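PDB 4E9X: multicopper oxidase from Uncultured bacterium, which probably oxidises substrates at one copper site and passes the electrons to a copper cluster where molecular oxygen is reduced to water. Local coordinates for residues 10-15 and 52-57; 21-26 and 114-119; 144-149 and 166-171. One frame throughout, in Å; residues are numbered along the deposited sequence.

How the contacts relate
Contacts 1 and 2 share a sheet and a copper site. Their strands, 3-18 and 21-28, pair through probable hydrogen bonds such as Val13 O to Val25 N (2.9 Å), and their centres lie about 10 Å apart. His57 of contact 1 and Met118 of contact 2 belong to one copper site, completed by Cys105 and His112. Contact 3 lies in the second cupredoxin-like domain, its centre about 9 Å from that of contact 2 and about 19 Å from that of contact 1. Glu148 O there meets Tyr23 OH of contact 2 at 2.7 Å, a probable hydrogen bond, while the side chain of Ser145 stays about 12 Å from a bound copper ion.

Contact 1: 10-15 and 52-57; sequences IEEVTI and NTSLPH. With CU (copper (II) ion), chain D.
Ile10 and His57 meet obliquely, the CG2 methyl of Ile10 lying over one face of the imidazole while its CD1 reaches His57 CB at 3.6 Å. Behind this apolar touch, Thr53 also lies across Ile10, the two CG2 methyls coming together at 3.7 Å. The placement leaves Thr53 OG1 beside the ring: it accepts from His57 NE2 over 2.8 Å, nearly in the imidazole plane, and also from Leu55 N, which makes an ST turn. Asn51, just before the loop, is a further partner of this hydroxyl. The other nitrogen, ND1, binds copper at 2.0 Å, so both ring nitrogens are engaged.

Farther along, polar side chains fasten the loop to strand 10-15. Glu12 has CG anti to its carbonyl carbon (chi1 -67°) and then runs out extended, which carries OE2 to Ser54. There one oxygen takes two bonds: Ser54 OG donates at 2.6 Å onto the syn lone pair, and Ser54 N comes from above the carboxylate plane. Glu11 and Asn52 lie side by side and point the same way, their flat groups 44° apart. Asn52 ND2 gives a nearly straight bond to Glu11 OE2 (3.0 Å, 173°), an oxygen that Thr9 also engages. A water joins Glu11 OE1, Glu12 N and Asn52 O.

The chemistry is that of a second shell serving a first-shell ligand. With Cys105, His112 and Met118 completing a type 1 copper set, the Thr53 bond probably fixes the rotation of His57 and may make its ring a slightly stronger donor to the metal.

Contact 2: 21-26 and 114-119; sequences LDYKVF and GVRGMW
Arg116 reaches strand 21-26 with CG beside its backbone N (chi1 -60°) and a bend at chi2, after which the chain straightens and turns the guanidinium back toward Lys24 and Tyr23. Phe26 sets its CG beside its own backbone N, which brings its CD2 to within 3.8 Å of Arg116 CB. At the end of the arginine, NH1 donates to Lys24 O over 2.9 Å in a fairly straight bond (164°), with the acceptor near the guanidinium plane and the donor tilted somewhat from the carbonyl plane. The Tyr23 and Arg116 side chains cross at about a right angle, although ring and guanidinium planes are only 37° apart, and Tyr23 CE2 lies 3.4 Å from Arg116 NH1. Other atoms of the guanidinium are engaged as well: NE forms a salt bridge with Glu111, and NH2 bonds to Val151 O and Glu157 O. Replacing it with an alanine is likely to leave Glu111 without its charged mate and Lys24 O without this donor, and to open a gap beside Tyr23.

Backbone and sulfur continue the seam. Phe26 N donates to Arg116 O at 2.9 Å. Val115 O is buried without a hydrogen-bonding partner, with Tyr23 CE2 lying 3.1 Å away. Beyond Gly117, whose positive phi favours glycine, Met118 SD lies 3.5 Å from Phe26 CB and 5.0 Å from the centroid of the Phe26 ring, an oblique Met-aromatic contact.

Met118 is the centre of an inverse gamma turn and has backbone bonds to Cys105 and His112. A strand of the cupredoxin-like sheet thus backs the methionine-bearing loop, the arrangement of a type 1 copper site in multicopper oxidases.

Contact 3: 144-149 and 166-171; sequences MSTWES and DYFSVN
Strands 144-147 and 167-170 run antiparallel, 157° between their directions and 4.7 Å apart at closest approach, with Ser145-Ser169 and Trp147-Tyr167 as hydrogen-bonded pairs. At the far end the register slips: Trp147 O accepts from both Tyr167 N and Asp166 N.

On the face bearing Trp147, the indole swings back along the neighbouring strand, its CG beside its own backbone N (chi1 -53°), until NE1 meets Ser169 OG at 2.8 Å. The bond is almost straight (169°), and the hydroxyl sits at the ring edge close to its plane, which probably fixes the rotation of the indole. A water bridges Ser169 OG and Ser145 OG, which itself stands 3.3 Å from Ser169 OG. Past the strand end, Asp166 grips Ser149 with both oxygens, each through its syn lone pair: OD1 receives Ser149 N at 2.9 Å and OD2 receives Ser149 OG at 2.6 Å. Tyr167 brings its CE2 to 3.8 Å from Ser149 CB.

The opposite face is apolar in its touching. Thr146 CG2 comes to the edge of the Phe168 ring, 3.6 Å from CD1, and the Met144 and Val170 side chains run alongside each other. Phe168 also stacks on His258 and packs on Pro161 of the second subunit.

Trp147 meets the Tyr23 ring edge-to-face and touches Ile15 and Val25, joining this sheet to the first domain. With Asp166 and Tyr167 both facing Trp147, the pairing ends in a classic beta bulge on an edge strand of the second cupredoxin-like domain.

Contact 1: 10-15 and 52-57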
loop_
_atom_site.group_PDB
_atom_site.type_symbol
_atom_site.label_atom_id
_atom_site.label_comp_id
_atom_site.label_asym_id
_atom_site.label_seq_id
_atom_site.Cartn_x
_atom_site.Cartn_y
_atom_site.Cartn_z
ATOM N N ILE A 10 -30.432 10.290 -6.359
ATOM C CA ILE A 10 -29.685 10.063 -5.149
ATOM C C ILE A 10 -30.727 9.832 -4.052
ATOM O O ILE A 10 -31.582 10.729 -3.924
ATOM C CB ILE A 10 -28.701 11.171 -4.759
ATOM C CG1 ILE A 10 -27.888 11.684 -5.945
ATOM C CG2 ILE A 10 -27.745 10.669 -3.679
ATOM C CD1 ILE A 10 -26.981 12.860 -5.590
ATOM N N GLU A 11 -30.687 8.736 -3.331
ATOM C CA GLU A 11 -31.766 8.319 -2.433
ATOM C C GLU A 11 -31.242 7.992 -1.050
ATOM O O GLU A 11 -30.124 7.465 -0.932
ATOM C CB GLU A 11 -32.476 7.052 -2.980
ATOM C CG GLU A 11 -32.998 7.262 -4.404
ATOM C CD GLU A 11 -34.180 8.192 -4.562
ATOM O OE1 GLU A 11 -34.845 8.557 -3.569
ATOM O OE2 GLU A 11 -34.465 8.604 -5.747
ATOM N N GLU A 12 -32.048 8.242 -0.007
ATOM C CA GLU A 12 -31.731 7.764 1.321
ATOM C C GLU A 12 -32.364 6.384 1.470
ATOM O O GLU A 12 -33.577 6.240 1.463
ATOM C CB GLU A 12 -32.300 8.712 2.397
ATOM C CG GLU A 12 -31.592 10.052 2.336
ATOM C CD GLU A 12 -32.019 11.072 3.355
ATOM O OE1 GLU A 12 -32.904 10.800 4.205
ATOM O OE2 GLU A 12 -31.421 12.174 3.337
ATOM N N VAL A 13 -31.486 5.378 1.586
ATOM C CA VAL A 13 -31.932 4.008 1.784
ATOM C C VAL A 13 -31.043 3.358 2.825
ATOM O O VAL A 13 -29.965 3.891 3.186
ATOM C CB VAL A 13 -31.928 3.175 0.471
ATOM C CG1 VAL A 13 -32.886 3.758 -0.551
ATOM C CG2 VAL A 13 -30.514 3.076 -0.135
ATOM N N THR A 14 -31.509 2.212 3.330
ATOM C CA THR A 14 -30.724 1.368 4.242
ATOM C C THR A 14 -30.411 0.017 3.552
ATOM O O THR A 14 -31.299 -0.627 2.999
ATOM C CB THR A 14 -31.545 1.133 5.534
ATOM O OG1 THR A 14 -31.795 2.396 6.174
ATOM C CG2 THR A 14 -30.827 0.226 6.525
ATOM N N ILE A 15 -29.144 -0.359 3.647
ATOM C CA ILE A 15 -28.707 -1.601 3.043
ATOM C C ILE A 15 -28.263 -2.558 4.111
ATOM O O ILE A 15 -27.856 -2.136 5.169
ATOM C CB ILE A 15 -27.559 -1.385 1.984
ATOM C CG1 ILE A 15 -26.384 -0.647 2.601
ATOM C CG2 ILE A 15 -28.129 -0.666 0.772
ATOM C CD1 ILE A 15 -25.147 -0.667 1.687
ATOM N N ASN A 52 -32.582 13.405 -4.197
ATOM C CA ASN A 52 -33.726 13.127 -3.362
ATOM C C ASN A 52 -33.326 12.871 -1.926
ATOM O O ASN A 52 -34.071 12.176 -1.229
ATOM C CB ASN A 52 -34.588 11.993 -3.910
ATOM C CG ASN A 52 -35.238 12.380 -5.243
ATOM O OD1 ASN A 52 -35.634 13.505 -5.415
ATOM N ND2 ASN A 52 -35.285 11.444 -6.189
ATOM N N THR A 53 -32.233 13.454 -1.501
ATOM C CA THR A 53 -31.803 13.279 -0.096
ATOM C C THR A 53 -31.856 14.637 0.608
ATOM O O THR A 53 -32.197 15.640 -0.023
ATOM C CB THR A 53 -30.387 12.697 0.059
ATOM O OG1 THR A 53 -29.430 13.775 -0.164
ATOM C CG2 THR A 53 -30.124 11.635 -0.972
ATOM N N SER A 54 -31.550 14.637 1.892
ATOM C CA SER A 54 -31.587 15.814 2.745
ATOM C C SER A 54 -30.279 16.589 2.760
ATOM O O SER A 54 -30.263 17.594 3.459
ATOM C CB SER A 54 -31.895 15.409 4.211
ATOM O OG SER A 54 -30.926 14.394 4.624
ATOM N N LEU A 55 -29.266 16.164 1.997
ATOM C CA LEU A 55 -27.940 16.782 2.103
ATOM C C LEU A 55 -27.431 17.057 0.699
ATOM O O LEU A 55 -27.863 16.411 -0.261
ATOM C CB LEU A 55 -26.963 15.851 2.801
ATOM C CG LEU A 55 -27.123 15.570 4.292
ATOM C CD1 LEU A 55 -26.042 14.690 4.860
ATOM C CD2 LEU A 55 -27.122 16.913 5.041
ATOM N N PRO A 56 -26.506 18.012 0.530
ATOM C CA PRO A 56 -25.928 18.277 -0.760
ATOM C C PRO A 56 -24.929 17.185 -1.197
ATOM O O PRO A 56 -24.262 16.532 -0.379
ATOM C CB PRO A 56 -25.188 19.597 -0.553
ATOM C CG PRO A 56 -25.060 19.762 0.915
ATOM C CD PRO A 56 -26.061 18.915 1.610
ATOM N N HIS A 57 -24.877 17.041 -2.541
ATOM C CA HIS A 57 -23.953 16.073 -3.158
ATOM C C HIS A 57 -23.439 16.637 -4.481
ATOM O O HIS A 57 -23.972 17.639 -4.970
ATOM C CB HIS A 57 -24.693 14.745 -3.463
ATOM C CG HIS A 57 -25.290 14.111 -2.242
ATOM N ND1 HIS A 57 -24.549 13.515 -1.252
ATOM C CD2 HIS A 57 -26.602 14.039 -1.867
ATOM C CE1 HIS A 57 -25.423 13.085 -0.315
ATOM N NE2 HIS A 57 -26.681 13.407 -0.678
HETATM CU CU CU D . -22.552 13.144 -1.169
HETATM O O HOH W 1 -34.598 9.397 -0.935
#

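Contact 2: 21-26 and 114-119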
loop_
_atom_site.group_PDB
_atom_site.type_symbol
_atom_site.label_atom_id
_atom_site.label_comp_id
_atom_site.label_asym_id
_atom_site.label_seq_id
_atom_site.Cartn_x
_atom_site.Cartn_y
_atom_site.Cartn_z
ATOM N N LEU A 21 -25.786 -5.933 10.552
ATOM C CA LEU A 21 -25.360 -4.583 10.261
ATOM C C LEU A 21 -26.164 -4.073 9.053
ATOM O O LEU A 21 -25.890 -4.378 7.898
ATOM C CB LEU A 21 -23.863 -4.503 9.945
ATOM C CG LEU A 21 -23.441 -3.056 9.662
ATOM C CD1 LEU A 21 -23.585 -2.215 10.926
ATOM C CD2 LEU A 21 -22.010 -2.980 9.084
ATOM N N ASP A 22 -27.161 -3.251 9.379
ATOM C CA ASP A 22 -27.927 -2.434 8.436
ATOM C C ASP A 22 -27.313 -1.040 8.402
ATOM O O ASP A 22 -26.971 -0.537 9.478
ATOM C CB ASP A 22 -29.379 -2.353 8.928
ATOM C CG ASP A 22 -29.942 -3.780 8.848
ATOM O OD1 ASP A 22 -29.738 -4.462 7.840
ATOM O OD2 ASP A 22 -30.561 -4.209 9.852
ATOM N N TYR A 23 -27.166 -0.419 7.258
ATOM C CA TYR A 23 -26.372 0.803 7.161
ATOM C C TYR A 23 -27.137 1.842 6.355
ATOM O O TYR A 23 -27.608 1.546 5.254
ATOM C CB TYR A 23 -25.019 0.459 6.513
ATOM C CG TYR A 23 -23.873 1.291 7.066
ATOM C CD1 TYR A 23 -23.063 0.745 8.071
ATOM C CD2 TYR A 23 -23.561 2.568 6.633
ATOM C CE1 TYR A 23 -22.002 1.409 8.649
ATOM C CE2 TYR A 23 -22.495 3.270 7.202
ATOM C CZ TYR A 23 -21.736 2.702 8.189
ATOM O OH TYR A 23 -20.655 3.408 8.717
ATOM N N LYS A 24 -27.284 3.053 6.868
ATOM C CA LYS A 24 -27.886 4.168 6.137
ATOM C C LYS A 24 -26.887 4.709 5.132
ATOM O O LYS A 24 -25.749 5.050 5.472
ATOM C CB LYS A 24 -28.325 5.286 7.080
ATOM C CG LYS A 24 -29.509 4.923 7.978
ATOM C CD LYS A 24 -30.094 6.210 8.529
ATOM C CE LYS A 24 -31.455 6.094 9.156
ATOM N NZ LYS A 24 -32.288 4.904 9.083
ATOM N N VAL A 25 -27.301 4.779 3.879
ATOM C CA VAL A 25 -26.437 5.154 2.790
ATOM C C VAL A 25 -27.139 6.190 1.912
ATOM O O VAL A 25 -28.350 6.401 2.014
ATOM C CB VAL A 25 -25.990 3.959 1.925
ATOM C CG1 VAL A 25 -25.117 3.010 2.828
ATOM C CG2 VAL A 25 -27.145 3.237 1.269
ATOM N N PHE A 26 -26.399 6.860 1.047
ATOM C CA PHE A 26 -26.937 7.716 0.011
ATOM C C PHE A 26 -26.721 7.008 -1.330
ATOM O O PHE A 26 -25.714 7.187 -1.983
ATOM C CB PHE A 26 -26.247 9.080 0.025
ATOM C CG PHE A 26 -26.487 9.910 1.277
ATOM C CD1 PHE A 26 -27.761 10.276 1.683
ATOM C CD2 PHE A 26 -25.388 10.322 2.029
ATOM C CE1 PHE A 26 -27.963 11.075 2.811
ATOM C CE2 PHE A 26 -25.584 11.115 3.158
ATOM C CZ PHE A 26 -26.873 11.493 3.516
ATOM N N GLY A 114 -16.610 7.307 1.957
ATOM C CA GLY A 114 -16.027 6.320 2.896
ATOM C C GLY A 114 -17.073 5.373 3.487
ATOM O O GLY A 114 -16.782 4.160 3.609
ATOM N N VAL A 115 -18.259 5.890 3.868
ATOM C CA VAL A 115 -19.272 4.989 4.517
ATOM C C VAL A 115 -20.668 5.145 3.970
ATOM O O VAL A 115 -21.502 4.385 4.489
ATOM C CB VAL A 115 -19.289 5.122 6.051
ATOM C CG1 VAL A 115 -17.888 4.776 6.625
ATOM C CG2 VAL A 115 -19.697 6.510 6.586
ATOM N N ARG A 116 -20.986 6.029 3.006
ATOM C CA ARG A 116 -22.378 6.165 2.597
ATOM C C ARG A 116 -22.620 5.635 1.196
ATOM O O ARG A 116 -23.693 5.851 0.638
ATOM C CB ARG A 116 -22.863 7.619 2.713
ATOM C CG ARG A 116 -22.768 8.178 4.123
ATOM C CD ARG A 116 -23.664 7.478 5.154
ATOM N NE ARG A 116 -23.253 8.018 6.481
ATOM C CZ ARG A 116 -23.484 7.372 7.605
ATOM N NH1 ARG A 116 -24.187 6.217 7.668
ATOM N NH2 ARG A 116 -23.013 7.890 8.749
ATOM N N GLY A 117 -21.680 4.873 0.654
ATOM C CA GLY A 117 -21.931 4.103 -0.537
ATOM C C GLY A 117 -22.109 4.917 -1.799
ATOM O O GLY A 117 -22.669 4.424 -2.763
ATOM N N MET A 118 -21.600 6.176 -1.817
ATOM C CA MET A 118 -21.843 7.043 -2.992
ATOM C C MET A 118 -20.823 6.821 -4.080
ATOM O O MET A 118 -19.971 7.670 -4.387
ATOM C CB MET A 118 -21.801 8.516 -2.525
ATOM C CG MET A 118 -22.852 8.764 -1.408
ATOM S SD MET A 118 -23.361 10.505 -1.394
ATOM C CE MET A 118 -24.270 10.629 -2.948
ATOM N N TRP A 119 -20.957 5.666 -4.767
ATOM C CA TRP A 119 -19.999 5.334 -5.820
ATOM C C TRP A 119 -20.578 4.216 -6.670
ATOM O O TRP A 119 -21.458 3.433 -6.239
ATOM C CB TRP A 119 -18.672 4.851 -5.201
ATOM C CG TRP A 119 -18.721 4.042 -3.941
ATOM C CD1 TRP A 119 -18.528 4.498 -2.671
ATOM C CD2 TRP A 119 -18.973 2.629 -3.836
ATOM N NE1 TRP A 119 -18.645 3.467 -1.781
ATOM C CE2 TRP A 119 -18.911 2.282 -2.448
ATOM C CE3 TRP A 119 -19.217 1.610 -4.794
ATOM C CZ2 TRP A 119 -19.107 0.969 -1.965
ATOM C CZ3 TRP A 119 -19.413 0.306 -4.319
ATOM C CH2 TRP A 119 -19.348 0.019 -2.950
#

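Contact 3: 144-149 and 166-171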
loop_
_atom_site.group_PDB
_atom_site.type_symbol
_atom_site.label_atom_id
_atom_site.label_comp_id
_atom_site.label_asym_id
_atom_site.label_seq_id
_atom_site.Cartn_x
_atom_site.Cartn_y
_atom_site.Cartn_z
ATOM N N MET A 144 -14.338 -2.578 -3.523
ATOM C CA MET A 144 -14.079 -2.826 -2.103
ATOM C C MET A 144 -14.262 -1.566 -1.289
ATOM O O MET A 144 -13.933 -0.471 -1.751
ATOM C CB MET A 144 -12.647 -3.356 -1.884
ATOM C CG MET A 144 -12.532 -4.887 -1.976
ATOM S SD MET A 144 -12.959 -5.599 -3.577
ATOM C CE MET A 144 -11.644 -4.882 -4.589
ATOM N N SER A 145 -14.809 -1.690 -0.069
ATOM C CA SER A 145 -14.974 -0.561 0.833
ATOM C C SER A 145 -15.042 -1.112 2.260
ATOM O O SER A 145 -14.998 -2.313 2.531
ATOM C CB SER A 145 -16.170 0.296 0.482
ATOM O OG SER A 145 -17.387 -0.390 0.708
ATOM N N THR A 146 -15.100 -0.119 3.148
ATOM C CA THR A 146 -15.130 -0.408 4.582
ATOM C C THR A 146 -16.270 0.347 5.253
ATOM O O THR A 146 -16.812 1.311 4.704
ATOM C CB THR A 146 -13.790 -0.078 5.308
ATOM O OG1 THR A 146 -13.686 1.338 5.454
ATOM C CG2 THR A 146 -12.615 -0.609 4.494
ATOM N N TRP A 147 -16.621 -0.063 6.467
ATOM C CA TRP A 147 -17.812 0.458 7.135
ATOM C C TRP A 147 -17.488 0.651 8.617
ATOM O O TRP A 147 -16.768 -0.137 9.191
ATOM C CB TRP A 147 -19.011 -0.483 7.039
ATOM C CG TRP A 147 -19.283 -0.866 5.596
ATOM C CD1 TRP A 147 -18.671 -1.903 4.923
ATOM C CD2 TRP A 147 -20.154 -0.237 4.675
ATOM N NE1 TRP A 147 -19.139 -1.954 3.609
ATOM C CE2 TRP A 147 -20.046 -0.940 3.443
ATOM C CE3 TRP A 147 -21.017 0.880 4.781
ATOM C CZ2 TRP A 147 -20.789 -0.576 2.307
ATOM C CZ3 TRP A 147 -21.732 1.203 3.625
ATOM C CH2 TRP A 147 -21.631 0.500 2.409
ATOM N N GLU A 148 -18.079 1.693 9.202
ATOM C CA GLU A 148 -17.876 2.006 10.627
ATOM C C GLU A 148 -19.193 1.801 11.351
ATOM O O GLU A 148 -20.100 2.630 11.217
ATOM C CB GLU A 148 -17.448 3.472 10.765
ATOM C CG GLU A 148 -16.117 3.698 10.045
ATOM C CD GLU A 148 -15.804 5.135 9.747
ATOM O OE1 GLU A 148 -16.612 5.976 10.208
ATOM O OE2 GLU A 148 -14.823 5.488 9.083
ATOM N N SER A 149 -19.368 0.715 12.088
ATOM C CA SER A 149 -20.691 0.410 12.624
ATOM C C SER A 149 -21.215 1.489 13.566
ATOM O O SER A 149 -22.456 1.617 13.658
ATOM C CB SER A 149 -20.681 -0.958 13.345
ATOM O OG SER A 149 -19.909 -0.925 14.523
ATOM N N ASP A 166 -14.900 -1.411 11.150
ATOM C CA ASP A 166 -14.973 -2.720 11.731
ATOM C C ASP A 166 -15.739 -3.707 10.846
ATOM O O ASP A 166 -15.847 -4.885 11.209
ATOM C CB ASP A 166 -15.582 -2.702 13.131
ATOM C CG ASP A 166 -16.906 -1.957 13.229
ATOM O OD1 ASP A 166 -17.356 -1.319 12.275
ATOM O OD2 ASP A 166 -17.524 -1.999 14.330
ATOM N N TYR A 167 -16.205 -3.283 9.682
ATOM C CA TYR A 167 -16.782 -4.203 8.703
ATOM C C TYR A 167 -16.221 -3.826 7.323
ATOM O O TYR A 167 -15.772 -2.728 7.079
ATOM C CB TYR A 167 -18.293 -4.180 8.652
ATOM C CG TYR A 167 -19.017 -4.729 9.866
ATOM C CD1 TYR A 167 -19.638 -5.961 9.830
ATOM C CD2 TYR A 167 -19.092 -3.936 11.029
ATOM C CE1 TYR A 167 -20.335 -6.466 10.958
ATOM C CE2 TYR A 167 -19.781 -4.441 12.137
ATOM C CZ TYR A 167 -20.401 -5.685 12.109
ATOM O OH TYR A 167 -21.072 -6.141 13.233
ATOM N N PHE A 168 -16.166 -4.840 6.468
ATOM C CA PHE A 168 -15.431 -4.802 5.179
ATOM C C PHE A 168 -16.219 -5.506 4.084
ATOM O O PHE A 168 -16.901 -6.489 4.406
ATOM C CB PHE A 168 -14.019 -5.413 5.327
ATOM C CG PHE A 168 -13.275 -4.833 6.525
ATOM C CD1 PHE A 168 -12.542 -3.658 6.356
ATOM C CD2 PHE A 168 -13.377 -5.429 7.780
ATOM C CE1 PHE A 168 -11.926 -3.085 7.457
ATOM C CE2 PHE A 168 -12.755 -4.835 8.888
ATOM C CZ PHE A 168 -12.045 -3.661 8.701
ATOM N N SER A 169 -16.147 -5.064 2.839
ATOM C CA SER A 169 -17.022 -5.669 1.858
ATOM C C SER A 169 -16.434 -5.639 0.460
ATOM O O SER A 169 -15.525 -4.870 0.122
ATOM C CB SER A 169 -18.383 -4.932 1.834
ATOM O OG SER A 169 -18.165 -3.519 1.564
ATOM N N VAL A 170 -17.026 -6.491 -0.386
ATOM C CA VAL A 170 -16.969 -6.327 -1.823
ATOM C C VAL A 170 -18.398 -6.082 -2.287
ATOM O O VAL A 170 -19.325 -6.805 -1.887
ATOM C CB VAL A 170 -16.306 -7.545 -2.523
ATOM C CG1 VAL A 170 -16.943 -8.873 -2.139
ATOM C CG2 VAL A 170 -16.346 -7.354 -4.071
ATOM N N ASN A 171 -18.603 -5.075 -3.115
ATOM C CA ASN A 171 -19.931 -4.684 -3.638
ATOM C C ASN A 171 -20.930 -4.568 -2.504
ATOM O O ASN A 171 -22.075 -5.026 -2.622
ATOM C CB ASN A 171 -20.395 -5.641 -4.733
ATOM C CG ASN A 171 -19.459 -5.539 -5.935
ATOM O OD1 ASN A 171 -18.623 -4.650 -5.978
ATOM N ND2 ASN A 171 -19.557 -6.474 -6.891
HETATM O O HOH W 2 -17.963 -2.605 -0.981
#